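Local coordinates for sensor protein (Vibrio cholerae, PDB 3BY9) that probably senses C4-dicarboxylates such as succinate through this sensor domain and acts as a histidine kinase in a two-component regulatory system, at residues S20-I23 with V24-D28; K39-E42 with L43-L47; S53-I56 with D57-R61; Q65-V69 with I70-D74; L77-R80 with F81-I85. All blocks are in the same frame, centred on the assembly; numbering follows the deposited sequence.

Contact 1: residues S20-I23 with V24-D28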
loop_
_atom_site.group_PDB
_atom_site.type_symbol
_atom_site.label_atom_id
_atom_site.label_comp_id
_atom_site.label_asym_id
_atom_site.label_seq_id
_atom_site.Cartn_x
_atom_site.Cartn_y
_atom_site.Cartn_z
ATOM N N SER A 20 7.163 -12.882 -3.819
ATOM C CA SER A 20 5.860 -12.564 -4.392
ATOM C C SER A 20 4.832 -13.464 -3.712
ATOM O O SER A 20 3.718 -13.028 -3.362
ATOM C CB SER A 20 5.856 -12.818 -5.908
ATOM O OG SER A 20 4.514 -12.902 -6.368
ATOM N N SER A 21 5.209 -14.722 -3.512
ATOM C CA SER A 21 4.325 -15.671 -2.851
ATOM C C SER A 21 3.965 -15.200 -1.445
ATOM O O SER A 21 2.788 -15.251 -1.057
ATOM C CB SER A 21 4.970 -17.061 -2.781
ATOM O OG SER A 21 4.939 -17.709 -4.050
ATOM N N HIS A 22 4.973 -14.749 -0.694
ATOM C CA HIS A 22 4.793 -14.249 0.652
ATOM C C HIS A 22 3.838 -13.057 0.642
ATOM O O HIS A 22 2.967 -12.910 1.529
ATOM C CB HIS A 22 6.137 -13.825 1.246
ATOM C CG HIS A 22 6.023 -13.140 2.571
ATOM N ND1 HIS A 22 5.585 -13.788 3.713
ATOM C CD2 HIS A 22 6.269 -11.860 2.934
ATOM C CE1 HIS A 22 5.565 -12.935 4.719
ATOM N NE2 HIS A 22 5.973 -11.757 4.276
ATOM N N ILE A 23 4.044 -12.166 -0.319
ATOM C CA ILE A 23 3.174 -10.994 -0.422
ATOM C C ILE A 23 1.717 -11.400 -0.644
ATOM O O ILE A 23 0.815 -10.911 0.048
ATOM C CB ILE A 23 3.645 -10.048 -1.562
ATOM C CG1 ILE A 23 4.966 -9.389 -1.153
ATOM C CG2 ILE A 23 2.551 -8.968 -1.860
ATOM C CD1 ILE A 23 5.680 -8.667 -2.335
ATOM N N VAL A 24 1.488 -12.266 -1.625
ATOM C CA VAL A 24 0.127 -12.706 -1.953
ATOM C C VAL A 24 -0.514 -13.404 -0.754
ATOM O O VAL A 24 -1.690 -13.136 -0.437
ATOM C CB VAL A 24 0.153 -13.662 -3.190
ATOM C CG1 VAL A 24 -1.231 -14.313 -3.433
ATOM C CG2 VAL A 24 0.567 -12.872 -4.405
ATOM N N ALA A 25 0.246 -14.264 -0.063
ATOM C CA ALA A 25 -0.312 -15.004 1.080
ATOM C C ALA A 25 -0.672 -14.068 2.215
ATOM O O ALA A 25 -1.657 -14.302 2.945
ATOM C CB ALA A 25 0.685 -16.086 1.619
ATOM N N THR A 26 0.131 -13.011 2.370
ATOM C CA THR A 26 -0.085 -12.045 3.466
ATOM C C THR A 26 -1.302 -11.178 3.143
ATOM O O THR A 26 -2.205 -11.027 3.980
ATOM C CB THR A 26 1.162 -11.172 3.610
ATOM O OG1 THR A 26 2.243 -12.035 3.989
ATOM C CG2 THR A 26 1.000 -10.114 4.666
ATOM N N LEU A 27 -1.364 -10.672 1.910
ATOM C CA LEU A 27 -2.518 -9.834 1.538
ATOM C C LEU A 27 -3.846 -10.657 1.553
ATOM O O LEU A 27 -4.916 -10.125 1.859
ATOM C CB LEU A 27 -2.296 -9.265 0.131
ATOM C CG LEU A 27 -1.159 -8.239 0.046
ATOM C CD1 LEU A 27 -0.920 -7.916 -1.452
ATOM C CD2 LEU A 27 -1.512 -6.985 0.823
ATOM N N ASP A 28 -3.756 -11.952 1.258
ATOM C CA ASP A 28 -4.962 -12.814 1.200
ATOM C C ASP A 28 -5.674 -12.909 2.542
ATOM O O ASP A 28 -6.855 -13.298 2.604
ATOM C CB ASP A 28 -4.574 -14.247 0.727
ATOM C CG ASP A 28 -5.781 -15.129 0.459
ATOM O OD1 ASP A 28 -6.576 -14.773 -0.431
ATOM O OD2 ASP A 28 -5.922 -16.175 1.148
#
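Residues 20-27 lie toward the C-terminal part of helix 5-27, where Val24 N, Ala25 N, Thr26 N and Leu27 N each bond to the carbonyl oxygen four residues earlier. One of these oxygens has a second donor. His22 O accepts Thr26 N at 3.0 Å and also the hydroxyl of Thr26, whose OG1 lies 2.7 Å from His22 O. The two donors reach the oxygen from opposite faces of its carbonyl plane. The hydroxyl can do so because OG1 stands anti to the threonine carbonyl carbon (chi1 -64°), a position from which it turns back along the helix.

The same OG1 lies over one face of the His22 imidazole, 3.5 Å from His22 CE1 and offset toward the rim of the ring. NE2 of that ring donates to Ala154 O, so the histidine ties this helix to helix 153-157. On another side of the helix, Ile23 and Leu27 lie next to each other and point the same way, with Ile23 CG2 3.6 Å from Leu27 CD1. Leu27 continues this apolar surface onto Tyr130, Tyr132 and Met150, while Ile23 rests on Ile155 and Leu248.

The contact thus gives this part of the long N-terminal helix an apolar surface made by Ile23 and Leu27, while Thr26, also packed on Met150 and Ile155, has its buried hydroxyl satisfied by His22 O. With its hydrogen committed to His22 O, that hydroxyl probably turns oxygen lone-pair density, rather than a proton, toward the imidazole.

Contact 2: residues K39-E42 with L43-L47; sequences KDKE and LVDAL. With CA (calcium ion), chain C.
Asp40, at the N-cap position of helix 41-48, spends its carboxylate on a calcium ion rather than on a capping bond to the residues that follow. Asp40 OD1 binds the calcium at 2.3 Å, and two waters and Leu36 O also bind it. The other carboxylate oxygen, OD2, is engaged by the hydroxyl of Tyr62, on helix 53-70. One of the metal-bound waters also accepts a hydrogen bond from Lys39 N at 3.0 Å, which adds a second-shell link between the ion and the backbone.

Asp40 still starts the helix through its carbonyl. Asp40 O accepts Val44 N at 3.1 Å in a nearly straight bond (169°) and receives a weak one from Leu43 N. One residue on, Lys41 and Asp45 are joined twice. Their backbones meet through Asp45 N and Lys41 O, 2.8 Å apart, and their side chains form a salt bridge in which Lys41 NZ lies 2.8 Å from Asp45 OD1, on the syn lone pair of that oxygen. The lysine runs extended from CA to CE and bends only at its last torsion (chi4 66°), which brings NZ round to Asp45 OD1; Lys41 CG also rests 3.2 Å from Asp45 OD1.

Leu43 and Val44 face inward to the sheet, meeting Leu77, Ile146, Val136 and Leu143. The metal, bound by both Leu36 and Asp40, probably steadies the chain just before the helix, while the i to i+4 ion pair spans its first turn. Calcium probably lowers the effective negative charge of the Asp40 carboxylate, and the Tyr62 bond would further hold its rotation.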
loop_
_atom_site.group_PDB
_atom_site.type_symbol
_atom_site.label_atom_id
_atom_site.label_comp_id
_atom_site.label_asym_id
_atom_site.label_seq_id
_atom_site.Cartn_x
_atom_site.Cartn_y
_atom_site.Cartn_z
ATOM N N LYS A 39 -22.064 -6.100 4.627
ATOM C CA LYS A 39 -23.538 -6.028 4.794
ATOM C C LYS A 39 -23.990 -6.359 6.222
ATOM O O LYS A 39 -25.192 -6.456 6.505
ATOM C CB LYS A 39 -24.231 -7.006 3.808
ATOM C CG LYS A 39 -24.252 -6.431 2.386
ATOM C CD LYS A 39 -25.027 -7.297 1.383
ATOM C CE LYS A 39 -26.497 -7.539 1.763
ATOM N NZ LYS A 39 -27.317 -6.292 1.915
ATOM N N ASP A 40 -23.030 -6.521 7.117
ATOM C CA ASP A 40 -23.377 -6.879 8.487
ATOM C C ASP A 40 -24.287 -5.840 9.113
ATOM O O ASP A 40 -24.089 -4.619 8.923
ATOM C CB ASP A 40 -22.110 -7.013 9.355
ATOM C CG ASP A 40 -21.271 -8.222 8.962
ATOM O OD1 ASP A 40 -21.638 -8.893 7.964
ATOM O OD2 ASP A 40 -20.268 -8.508 9.667
ATOM N N LYS A 41 -25.240 -6.308 9.930
ATOM C CA LYS A 41 -26.189 -5.381 10.557
ATOM C C LYS A 41 -25.560 -4.142 11.223
ATOM O O LYS A 41 -26.055 -3.038 11.071
ATOM C CB LYS A 41 -27.045 -6.152 11.570
ATOM C CG LYS A 41 -28.047 -5.261 12.371
ATOM C CD LYS A 41 -29.002 -6.184 13.171
ATOM C CE LYS A 41 -29.941 -5.378 14.134
ATOM N NZ LYS A 41 -30.876 -4.537 13.326
ATOM N N GLU A 42 -24.475 -4.341 11.974
ATOM C CA GLU A 42 -23.837 -3.227 12.658
ATOM C C GLU A 42 -23.416 -2.111 11.703
ATOM O O GLU A 42 -23.494 -0.924 12.046
ATOM C CB GLU A 42 -22.579 -3.682 13.422
ATOM C CG GLU A 42 -22.814 -4.719 14.593
ATOM C CD GLU A 42 -22.964 -6.198 14.171
ATOM O OE1 GLU A 42 -23.229 -6.492 12.992
ATOM O OE2 GLU A 42 -22.853 -7.073 15.061
ATOM N N LEU A 43 -22.917 -2.489 10.520
ATOM C CA LEU A 43 -22.461 -1.468 9.575
ATOM C C LEU A 43 -23.650 -0.799 8.883
ATOM O O LEU A 43 -23.695 0.426 8.791
ATOM C CB LEU A 43 -21.530 -2.096 8.493
ATOM C CG LEU A 43 -20.079 -2.318 8.930
ATOM C CD1 LEU A 43 -19.992 -3.374 10.076
ATOM C CD2 LEU A 43 -19.288 -2.825 7.680
ATOM N N VAL A 44 -24.625 -1.597 8.430
ATOM C CA VAL A 44 -25.746 -0.993 7.727
ATOM C C VAL A 44 -26.549 -0.117 8.682
ATOM O O VAL A 44 -26.927 1.006 8.308
ATOM C CB VAL A 44 -26.662 -2.032 7.069
ATOM C CG1 VAL A 44 -27.911 -1.344 6.412
ATOM C CG2 VAL A 44 -25.849 -2.817 6.014
ATOM N N ASP A 45 -26.776 -0.592 9.903
ATOM C CA ASP A 45 -27.551 0.214 10.839
ATOM C C ASP A 45 -26.869 1.560 11.148
ATOM O O ASP A 45 -27.559 2.575 11.383
ATOM C CB ASP A 45 -27.783 -0.541 12.155
ATOM C CG ASP A 45 -28.888 -1.634 12.056
ATOM O OD1 ASP A 45 -29.107 -2.323 13.076
ATOM O OD2 ASP A 45 -29.518 -1.782 11.000
ATOM N N ALA A 46 -25.543 1.562 11.223
ATOM C CA ALA A 46 -24.855 2.829 11.461
ATOM C C ALA A 46 -25.058 3.798 10.304
ATOM O O ALA A 46 -25.270 5.002 10.496
ATOM C CB ALA A 46 -23.337 2.578 11.681
ATOM N N LEU A 47 -24.951 3.287 9.082
ATOM C CA LEU A 47 -25.089 4.156 7.924
ATOM C C LEU A 47 -26.512 4.693 7.852
ATOM O O LEU A 47 -26.730 5.800 7.386
ATOM C CB LEU A 47 -24.710 3.393 6.648
ATOM C CG LEU A 47 -23.187 3.141 6.545
ATOM C CD1 LEU A 47 -22.928 2.111 5.451
ATOM C CD2 LEU A 47 -22.468 4.426 6.171
HETATM CA CA CA C . -21.528 -10.283 6.090
HETATM O O HOH W 1 -21.190 -8.961 4.052
HETATM O O HOH W 2 -21.208 -12.091 7.793
#

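Contact 3: residues S53-I56 with D57-R61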
loop_
_atom_site.group_PDB
_atom_site.type_symbol
_atom_site.label_atom_id
_atom_site.label_comp_id
_atom_site.label_asym_id
_atom_site.label_seq_id
_atom_site.Cartn_x
_atom_site.Cartn_y
_atom_site.Cartn_z
ATOM N N SER A 53 -25.962 8.189 18.551
ATOM C CA SER A 53 -24.756 7.821 19.285
ATOM C C SER A 53 -24.721 6.409 19.849
ATOM O O SER A 53 -23.658 5.813 19.925
ATOM C CB SER A 53 -24.464 8.837 20.413
ATOM O OG SER A 53 -25.499 8.823 21.376
ATOM N N ALA A 54 -25.867 5.861 20.260
ATOM C CA ALA A 54 -25.861 4.515 20.791
ATOM C C ALA A 54 -25.507 3.530 19.671
ATOM O O ALA A 54 -24.819 2.538 19.895
ATOM C CB ALA A 54 -27.233 4.167 21.354
ATOM N N GLN A 55 -26.027 3.797 18.487
ATOM C CA GLN A 55 -25.700 2.910 17.337
ATOM C C GLN A 55 -24.228 3.007 16.948
ATOM O O GLN A 55 -23.566 1.991 16.676
ATOM C CB GLN A 55 -26.561 3.252 16.138
ATOM C CG GLN A 55 -26.228 2.350 14.901
ATOM C CD GLN A 55 -26.593 0.923 15.154
ATOM O OE1 GLN A 55 -27.774 0.621 15.422
ATOM N NE2 GLN A 55 -25.604 0.018 15.107
ATOM N N ILE A 56 -23.695 4.227 16.935
ATOM C CA ILE A 56 -22.289 4.391 16.566
ATOM C C ILE A 56 -21.440 3.678 17.611
ATOM O O ILE A 56 -20.396 3.102 17.275
ATOM C CB ILE A 56 -21.957 5.916 16.450
ATOM C CG1 ILE A 56 -22.739 6.510 15.261
ATOM C CG2 ILE A 56 -20.431 6.135 16.334
ATOM C CD1 ILE A 56 -22.465 5.862 13.873
ATOM N N ASP A 57 -21.877 3.709 18.874
ATOM C CA ASP A 57 -21.146 3.016 19.935
ATOM C C ASP A 57 -21.072 1.514 19.620
ATOM O O ASP A 57 -20.005 0.892 19.693
ATOM C CB ASP A 57 -21.856 3.203 21.284
ATOM C CG ASP A 57 -21.642 4.570 21.865
ATOM O OD1 ASP A 57 -22.380 4.935 22.815
ATOM O OD2 ASP A 57 -20.733 5.280 21.384
ATOM N N ILE A 58 -22.213 0.939 19.266
ATOM C CA ILE A 58 -22.257 -0.490 18.937
ATOM C C ILE A 58 -21.318 -0.774 17.746
ATOM O O ILE A 58 -20.522 -1.747 17.762
ATOM C CB ILE A 58 -23.687 -0.919 18.543
ATOM C CG1 ILE A 58 -24.528 -1.078 19.818
ATOM C CG2 ILE A 58 -23.658 -2.248 17.752
ATOM C CD1 ILE A 58 -26.026 -1.055 19.544
ATOM N N THR A 59 -21.434 0.044 16.711
ATOM C CA THR A 59 -20.634 -0.202 15.496
ATOM C C THR A 59 -19.135 -0.021 15.707
ATOM O O THR A 59 -18.334 -0.815 15.216
ATOM C CB THR A 59 -21.181 0.624 14.348
ATOM O OG1 THR A 59 -22.590 0.318 14.235
ATOM C CG2 THR A 59 -20.471 0.235 13.028
ATOM N N ASN A 60 -18.763 1.002 16.467
ATOM C CA ASN A 60 -17.349 1.212 16.782
ATOM C C ASN A 60 -16.754 0.001 17.490
ATOM O O ASN A 60 -15.651 -0.446 17.167
ATOM C CB ASN A 60 -17.182 2.376 17.751
ATOM C CG ASN A 60 -17.181 3.735 17.078
ATOM O OD1 ASN A 60 -16.917 3.887 15.878
ATOM N ND2 ASN A 60 -17.405 4.758 17.900
ATOM N N ARG A 61 -17.470 -0.503 18.503
ATOM C CA ARG A 61 -16.974 -1.646 19.274
ATOM C C ARG A 61 -16.901 -2.895 18.426
ATOM O O ARG A 61 -15.988 -3.699 18.580
ATOM C CB ARG A 61 -17.853 -1.845 20.516
ATOM C CG ARG A 61 -17.620 -0.620 21.484
ATOM C CD ARG A 61 -18.497 -0.664 22.751
ATOM N NE ARG A 61 -18.181 0.444 23.663
ATOM C CZ ARG A 61 -17.148 0.471 24.503
ATOM N NH1 ARG A 61 -16.298 -0.556 24.576
ATOM N NH2 ARG A 61 -16.964 1.539 25.274
HETATM O O HOH W 3 -24.201 6.533 23.609
#
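Gln55 leaves the helix with CG anti to its backbone N (chi1 179°) and then bends at the next torsion (chi2 66°), which swings its amide along the helix toward Thr59. The Thr59 hydroxyl lies on the backbone-N side (chi1 -54°), turned back along the helix to receive the amide. Gln55 NE2 donates to Thr59 OG1 at 3.2 Å, nearly straight at the hydrogen and with the oxygen almost in the amide plane. The hydroxyl also bonds to Glu42 O of helix 41-48, and in this way the glutamine supports a threonine that bridges two helices. Gln55 NE2 passes 4.0 Å from Ile58 CG2.

These residues make up the first turns of helix 53-70, where regular i to i+4 backbone bonds include Asn60 N to Ile56 O at 2.8 Å. The helix packs against helix 41-48 on one side and, through Thr59 and Asn60, against strand 84-87 of the sensor sheet. Asn60 passes across Ile56 at a slant, ND2 3.7 Å from Ile56 CG2, while OD1 accepts a bond from Ser87 N.

At the exposed start of the helix, Asp57 N bonds to Ser53 O at 3.0 Å.

Contact 4: residues Q65-V69 with I70-D74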
loop_
_atom_site.group_PDB
_atom_site.type_symbol
_atom_site.label_atom_id
_atom_site.label_comp_id
_atom_site.label_asym_id
_atom_site.label_seq_id
_atom_site.Cartn_x
_atom_site.Cartn_y
_atom_site.Cartn_z
ATOM N N GLN A 65 -13.504 -5.072 17.380
ATOM C CA GLN A 65 -13.413 -6.526 17.561
ATOM C C GLN A 65 -12.949 -7.171 16.271
ATOM O O GLN A 65 -12.081 -8.021 16.271
ATOM C CB GLN A 65 -14.802 -7.077 17.996
ATOM C CG GLN A 65 -15.075 -6.733 19.428
ATOM C CD GLN A 65 -16.540 -6.848 19.820
ATOM O OE1 GLN A 65 -16.879 -6.736 21.011
ATOM N NE2 GLN A 65 -17.411 -7.045 18.849
ATOM N N VAL A 66 -13.552 -6.772 15.154
ATOM C CA VAL A 66 -13.129 -7.341 13.881
ATOM C C VAL A 66 -11.656 -7.054 13.628
ATOM O O VAL A 66 -10.887 -7.937 13.245
ATOM C CB VAL A 66 -13.932 -6.716 12.707
ATOM C CG1 VAL A 66 -13.305 -7.122 11.351
ATOM C CG2 VAL A 66 -15.411 -7.181 12.799
ATOM N N ASN A 67 -11.275 -5.810 13.848
ATOM C CA ASN A 67 -9.910 -5.375 13.574
ATOM C C ASN A 67 -8.886 -6.206 14.385
ATOM O O ASN A 67 -7.781 -6.534 13.912
ATOM C CB ASN A 67 -9.789 -3.883 13.884
ATOM C CG ASN A 67 -8.446 -3.297 13.462
ATOM O OD1 ASN A 67 -7.554 -2.972 14.299
ATOM N ND2 ASN A 67 -8.289 -3.133 12.176
ATOM N N GLU A 68 -9.263 -6.509 15.618
ATOM C CA GLU A 68 -8.390 -7.336 16.492
ATOM C C GLU A 68 -8.330 -8.797 15.991
ATOM O O GLU A 68 -7.258 -9.424 16.028
ATOM C CB GLU A 68 -8.941 -7.298 17.913
ATOM C CG GLU A 68 -8.291 -8.289 18.877
ATOM C CD GLU A 68 -6.841 -8.023 19.103
ATOM O OE1 GLU A 68 -6.406 -6.855 18.979
ATOM O OE2 GLU A 68 -6.119 -8.991 19.435
ATOM N N VAL A 69 -9.458 -9.346 15.531
ATOM C CA VAL A 69 -9.459 -10.730 15.001
ATOM C C VAL A 69 -8.522 -10.864 13.792
ATOM O O VAL A 69 -7.710 -11.816 13.672
ATOM C CB VAL A 69 -10.875 -11.187 14.555
ATOM C CG1 VAL A 69 -10.760 -12.520 13.735
ATOM C CG2 VAL A 69 -11.769 -11.383 15.738
ATOM N N ILE A 70 -8.611 -9.910 12.873
ATOM C CA ILE A 70 -7.786 -9.989 11.663
ATOM C C ILE A 70 -6.411 -9.400 11.768
ATOM O O ILE A 70 -5.588 -9.531 10.839
ATOM C CB ILE A 70 -8.512 -9.333 10.459
ATOM C CG1 ILE A 70 -8.589 -7.816 10.667
ATOM C CG2 ILE A 70 -9.955 -9.920 10.332
ATOM C CD1 ILE A 70 -9.306 -7.129 9.455
ATOM N N GLN A 71 -6.143 -8.804 12.912
ATOM C CA GLN A 71 -4.870 -8.143 13.186
ATOM C C GLN A 71 -4.492 -7.119 12.117
ATOM O O GLN A 71 -3.390 -7.126 11.594
ATOM C CB GLN A 71 -3.729 -9.179 13.372
ATOM C CG GLN A 71 -3.886 -9.998 14.661
ATOM C CD GLN A 71 -3.605 -9.193 15.926
ATOM O OE1 GLN A 71 -4.520 -8.768 16.650
ATOM N NE2 GLN A 71 -2.319 -8.976 16.202
ATOM N N ALA A 72 -5.457 -6.256 11.778
ATOM C CA ALA A 72 -5.207 -5.162 10.855
ATOM C C ALA A 72 -4.842 -3.872 11.610
ATOM O O ALA A 72 -4.884 -3.807 12.842
ATOM C CB ALA A 72 -6.444 -4.885 9.989
ATOM N N ALA A 73 -4.392 -2.875 10.861
ATOM C CA ALA A 73 -4.087 -1.609 11.522
ATOM C C ALA A 73 -5.377 -0.902 11.871
ATOM O O ALA A 73 -5.564 -0.500 13.013
ATOM C CB ALA A 73 -3.235 -0.726 10.612
ATOM N N ASP A 74 -6.302 -0.780 10.913
ATOM C CA ASP A 74 -7.544 -0.062 11.182
ATOM C C ASP A 74 -8.665 -0.635 10.332
ATOM O O ASP A 74 -8.401 -1.092 9.226
ATOM C CB ASP A 74 -7.390 1.420 10.763
ATOM C CG ASP A 74 -6.171 2.079 11.399
ATOM O OD1 ASP A 74 -6.263 2.526 12.575
ATOM O OD2 ASP A 74 -5.118 2.116 10.733
HETATM O O HOH W 4 -4.827 -5.333 15.187
#
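Backbone bonds across residues 66-72 finish helix 53-70 with a Schellman motif. Ile70 N still makes a regular helical bond to Val66 O at 3.0 Å. Beyond it, Gln71 takes positive phi (53°) as the C-prime residue, Ala72 N reaches back to Asn67 O at 3.2 Å, within its carbonyl plane, and Gln71 N bonds weakly to Glu68 O at 3.4 Å. A water bridges the reversal, donating to Ala72 O at 2.8 Å and weakly to Asn67 O.

Apolar packing is carried by Ile70. Its CG1 lies between the backbone N and the carbonyl carbon (chi1 69°), which lays CG1 of Ile70 3.5 Å from Val66 O; Ile70 CD1 is 4.4 Å from Val66 CG1. Ile70 and Ala72 both continue onto Val148 of strand 141-150.

Charged partners lie past the turn. Asp74 OD1 forms a salt bridge with Arg94 and bonds to Asn89, and Ala73 and Asp74 face Lys149, a succinate-binding residue, in a classic beta bulge. Ending the helix here delivers the chain into strand 74-79 beside the dicarboxylate pocket, where the Asp74 carboxylate would probably temper the positive charge of its neighbours.

Contact 5: residues L77-R80 with F81-I85; sequences LIDR and FGNTI
Asp79 OD1 is gripped by two backbone amides, Asn83 N at 2.8 Å and Phe81 N at 2.9 Å, which come from opposite faces of the carboxylate plane. The aspartate thereby organises the bend of a beta hairpin between strands 74-79 and 84-87, at the edge of the five-stranded antiparallel sheet of the sensor domain. Its CG stands between its own backbone N and carbonyl carbon (chi1 72°), which places the carboxylate over the turn. The second oxygen, OD2, uses its syn lone pair to accept Asn83 ND2 at 3.1 Å, while Asn83 OD1 is taken by Asn100.

A type I turn spans Asp79 to Gly82, closed by Gly82 N to Asp79 O. Gly82 has positive phi (99°), a conformation that suits glycine. The strands then pair through Asp79 N to Asn83 O and Ile85 N to Leu77 O, with Ile78 and Thr84 forming an antiparallel non-hydrogen-bonded pair. On the face that turns to helix 41-48, Leu77 and Ile85 touch one another and reach Leu47; on the face of Ile78, Tyr106 of the succinate site is near.

At the exposed tip, Arg80 and Phe81 run side by side, with the guanidinium and ring planes 45° apart. Arg80 CG makes a CH-pi contact, 3.9 Å from the centroid of the Phe81 ring, and Phe81 CZ sits over the centre of the guanidinium, 3.3 Å from Arg80 CZ.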
loop_
_atom_site.group_PDB
_atom_site.type_symbol
_atom_site.label_atom_id
_atom_site.label_comp_id
_atom_site.label_asym_id
_atom_site.label_seq_id
_atom_site.Cartn_x
_atom_site.Cartn_y
_atom_site.Cartn_z
ATOM N N LEU A 77 -15.607 2.587 8.794
ATOM C CA LEU A 77 -16.818 2.739 7.969
ATOM C C LEU A 77 -17.032 4.170 7.550
ATOM O O LEU A 77 -17.039 5.053 8.384
ATOM C CB LEU A 77 -18.017 2.250 8.826
ATOM C CG LEU A 77 -19.389 2.312 8.163
ATOM C CD1 LEU A 77 -19.470 1.229 7.060
ATOM C CD2 LEU A 77 -20.438 1.951 9.211
ATOM N N ILE A 78 -17.248 4.380 6.242
ATOM C CA ILE A 78 -17.379 5.733 5.705
ATOM C C ILE A 78 -18.763 5.919 5.082
ATOM O O ILE A 78 -19.246 5.019 4.395
ATOM C CB ILE A 78 -16.297 5.910 4.634
ATOM C CG1 ILE A 78 -14.904 5.509 5.223
ATOM C CG2 ILE A 78 -16.196 7.363 4.250
ATOM C CD1 ILE A 78 -13.779 5.662 4.183
ATOM N N ASP A 79 -19.399 7.083 5.314
ATOM C CA ASP A 79 -20.698 7.314 4.717
ATOM C C ASP A 79 -20.587 7.638 3.227
ATOM O O ASP A 79 -19.517 7.643 2.659
ATOM C CB ASP A 79 -21.491 8.383 5.526
ATOM C CG ASP A 79 -20.965 9.808 5.360
ATOM O OD1 ASP A 79 -20.146 10.068 4.477
ATOM O OD2 ASP A 79 -21.412 10.697 6.137
ATOM N N ARG A 80 -21.710 7.853 2.560
ATOM C CA ARG A 80 -21.640 8.021 1.116
ATOM C C ARG A 80 -21.090 9.364 0.662
ATOM O O ARG A 80 -20.896 9.579 -0.538
ATOM C CB ARG A 80 -23.035 7.758 0.495
ATOM C CG ARG A 80 -24.059 8.808 0.824
ATOM C CD ARG A 80 -25.337 8.417 0.062
ATOM N NE ARG A 80 -26.382 9.420 0.192
ATOM C CZ ARG A 80 -26.448 10.525 -0.541
ATOM N NH1 ARG A 80 -25.520 10.763 -1.463
ATOM N NH2 ARG A 80 -27.440 11.388 -0.340
ATOM N N PHE A 81 -20.801 10.223 1.641
ATOM C CA PHE A 81 -20.236 11.537 1.390
ATOM C C PHE A 81 -18.723 11.543 1.659
ATOM O O PHE A 81 -18.036 12.550 1.407
ATOM C CB PHE A 81 -20.934 12.567 2.284
ATOM C CG PHE A 81 -22.447 12.528 2.154
ATOM C CD1 PHE A 81 -23.062 13.070 1.047
ATOM C CD2 PHE A 81 -23.214 11.928 3.129
ATOM C CE1 PHE A 81 -24.444 13.019 0.921
ATOM C CE2 PHE A 81 -24.604 11.890 2.992
ATOM C CZ PHE A 81 -25.180 12.442 1.884
ATOM N N GLY A 82 -18.209 10.412 2.158
ATOM C CA GLY A 82 -16.788 10.306 2.454
ATOM C C GLY A 82 -16.451 10.510 3.922
ATOM O O GLY A 82 -15.263 10.460 4.249
ATOM N N ASN A 83 -17.438 10.708 4.794
ATOM C CA ASN A 83 -17.103 10.959 6.216
ATOM C C ASN A 83 -16.981 9.659 7.008
ATOM O O ASN A 83 -17.839 8.780 6.924
ATOM C CB ASN A 83 -18.199 11.777 6.897
ATOM C CG ASN A 83 -18.475 13.059 6.174
ATOM O OD1 ASN A 83 -17.578 13.908 6.005
ATOM N ND2 ASN A 83 -19.731 13.222 5.745
ATOM N N THR A 84 -15.928 9.544 7.805
ATOM C CA THR A 84 -15.786 8.342 8.603
ATOM C C THR A 84 -16.771 8.445 9.753
ATOM O O THR A 84 -16.725 9.418 10.517
ATOM C CB THR A 84 -14.349 8.214 9.151
ATOM O OG1 THR A 84 -13.478 8.143 8.036
ATOM C CG2 THR A 84 -14.202 6.853 9.960
ATOM N N ILE A 85 -17.664 7.464 9.880
ATOM C CA ILE A 85 -18.661 7.520 10.940
ATOM C C ILE A 85 -18.434 6.504 12.062
ATOM O O ILE A 85 -18.983 6.673 13.122
ATOM C CB ILE A 85 -20.111 7.361 10.420
ATOM C CG1 ILE A 85 -20.320 5.958 9.809
ATOM C CG2 ILE A 85 -20.452 8.435 9.372
ATOM C CD1 ILE A 85 -21.861 5.729 9.606
#

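Overall arrangement
The five contacts follow one another along the chain in the order of their numbers. Contact 1, on the long helix 5-27, stands apart, its centre about 30 Å from that of contact 2 and about 18 Å from that of contact 4. Contacts 2, 3 and 5 cluster: helix 41-48 touches both helix 53-70 and the hairpin of strands 74-79 and 84-87, with centres 10 to 14 Å apart. Contacts 3 and 4 lie at the two ends of helix 53-70, about 17 Å between centres, and contact 4 leads directly into the strand of contact 5. Contacts 2 to 5 together join the two helices, and the calcium site beside them, to the sheet bearing succinate-binding Lys149.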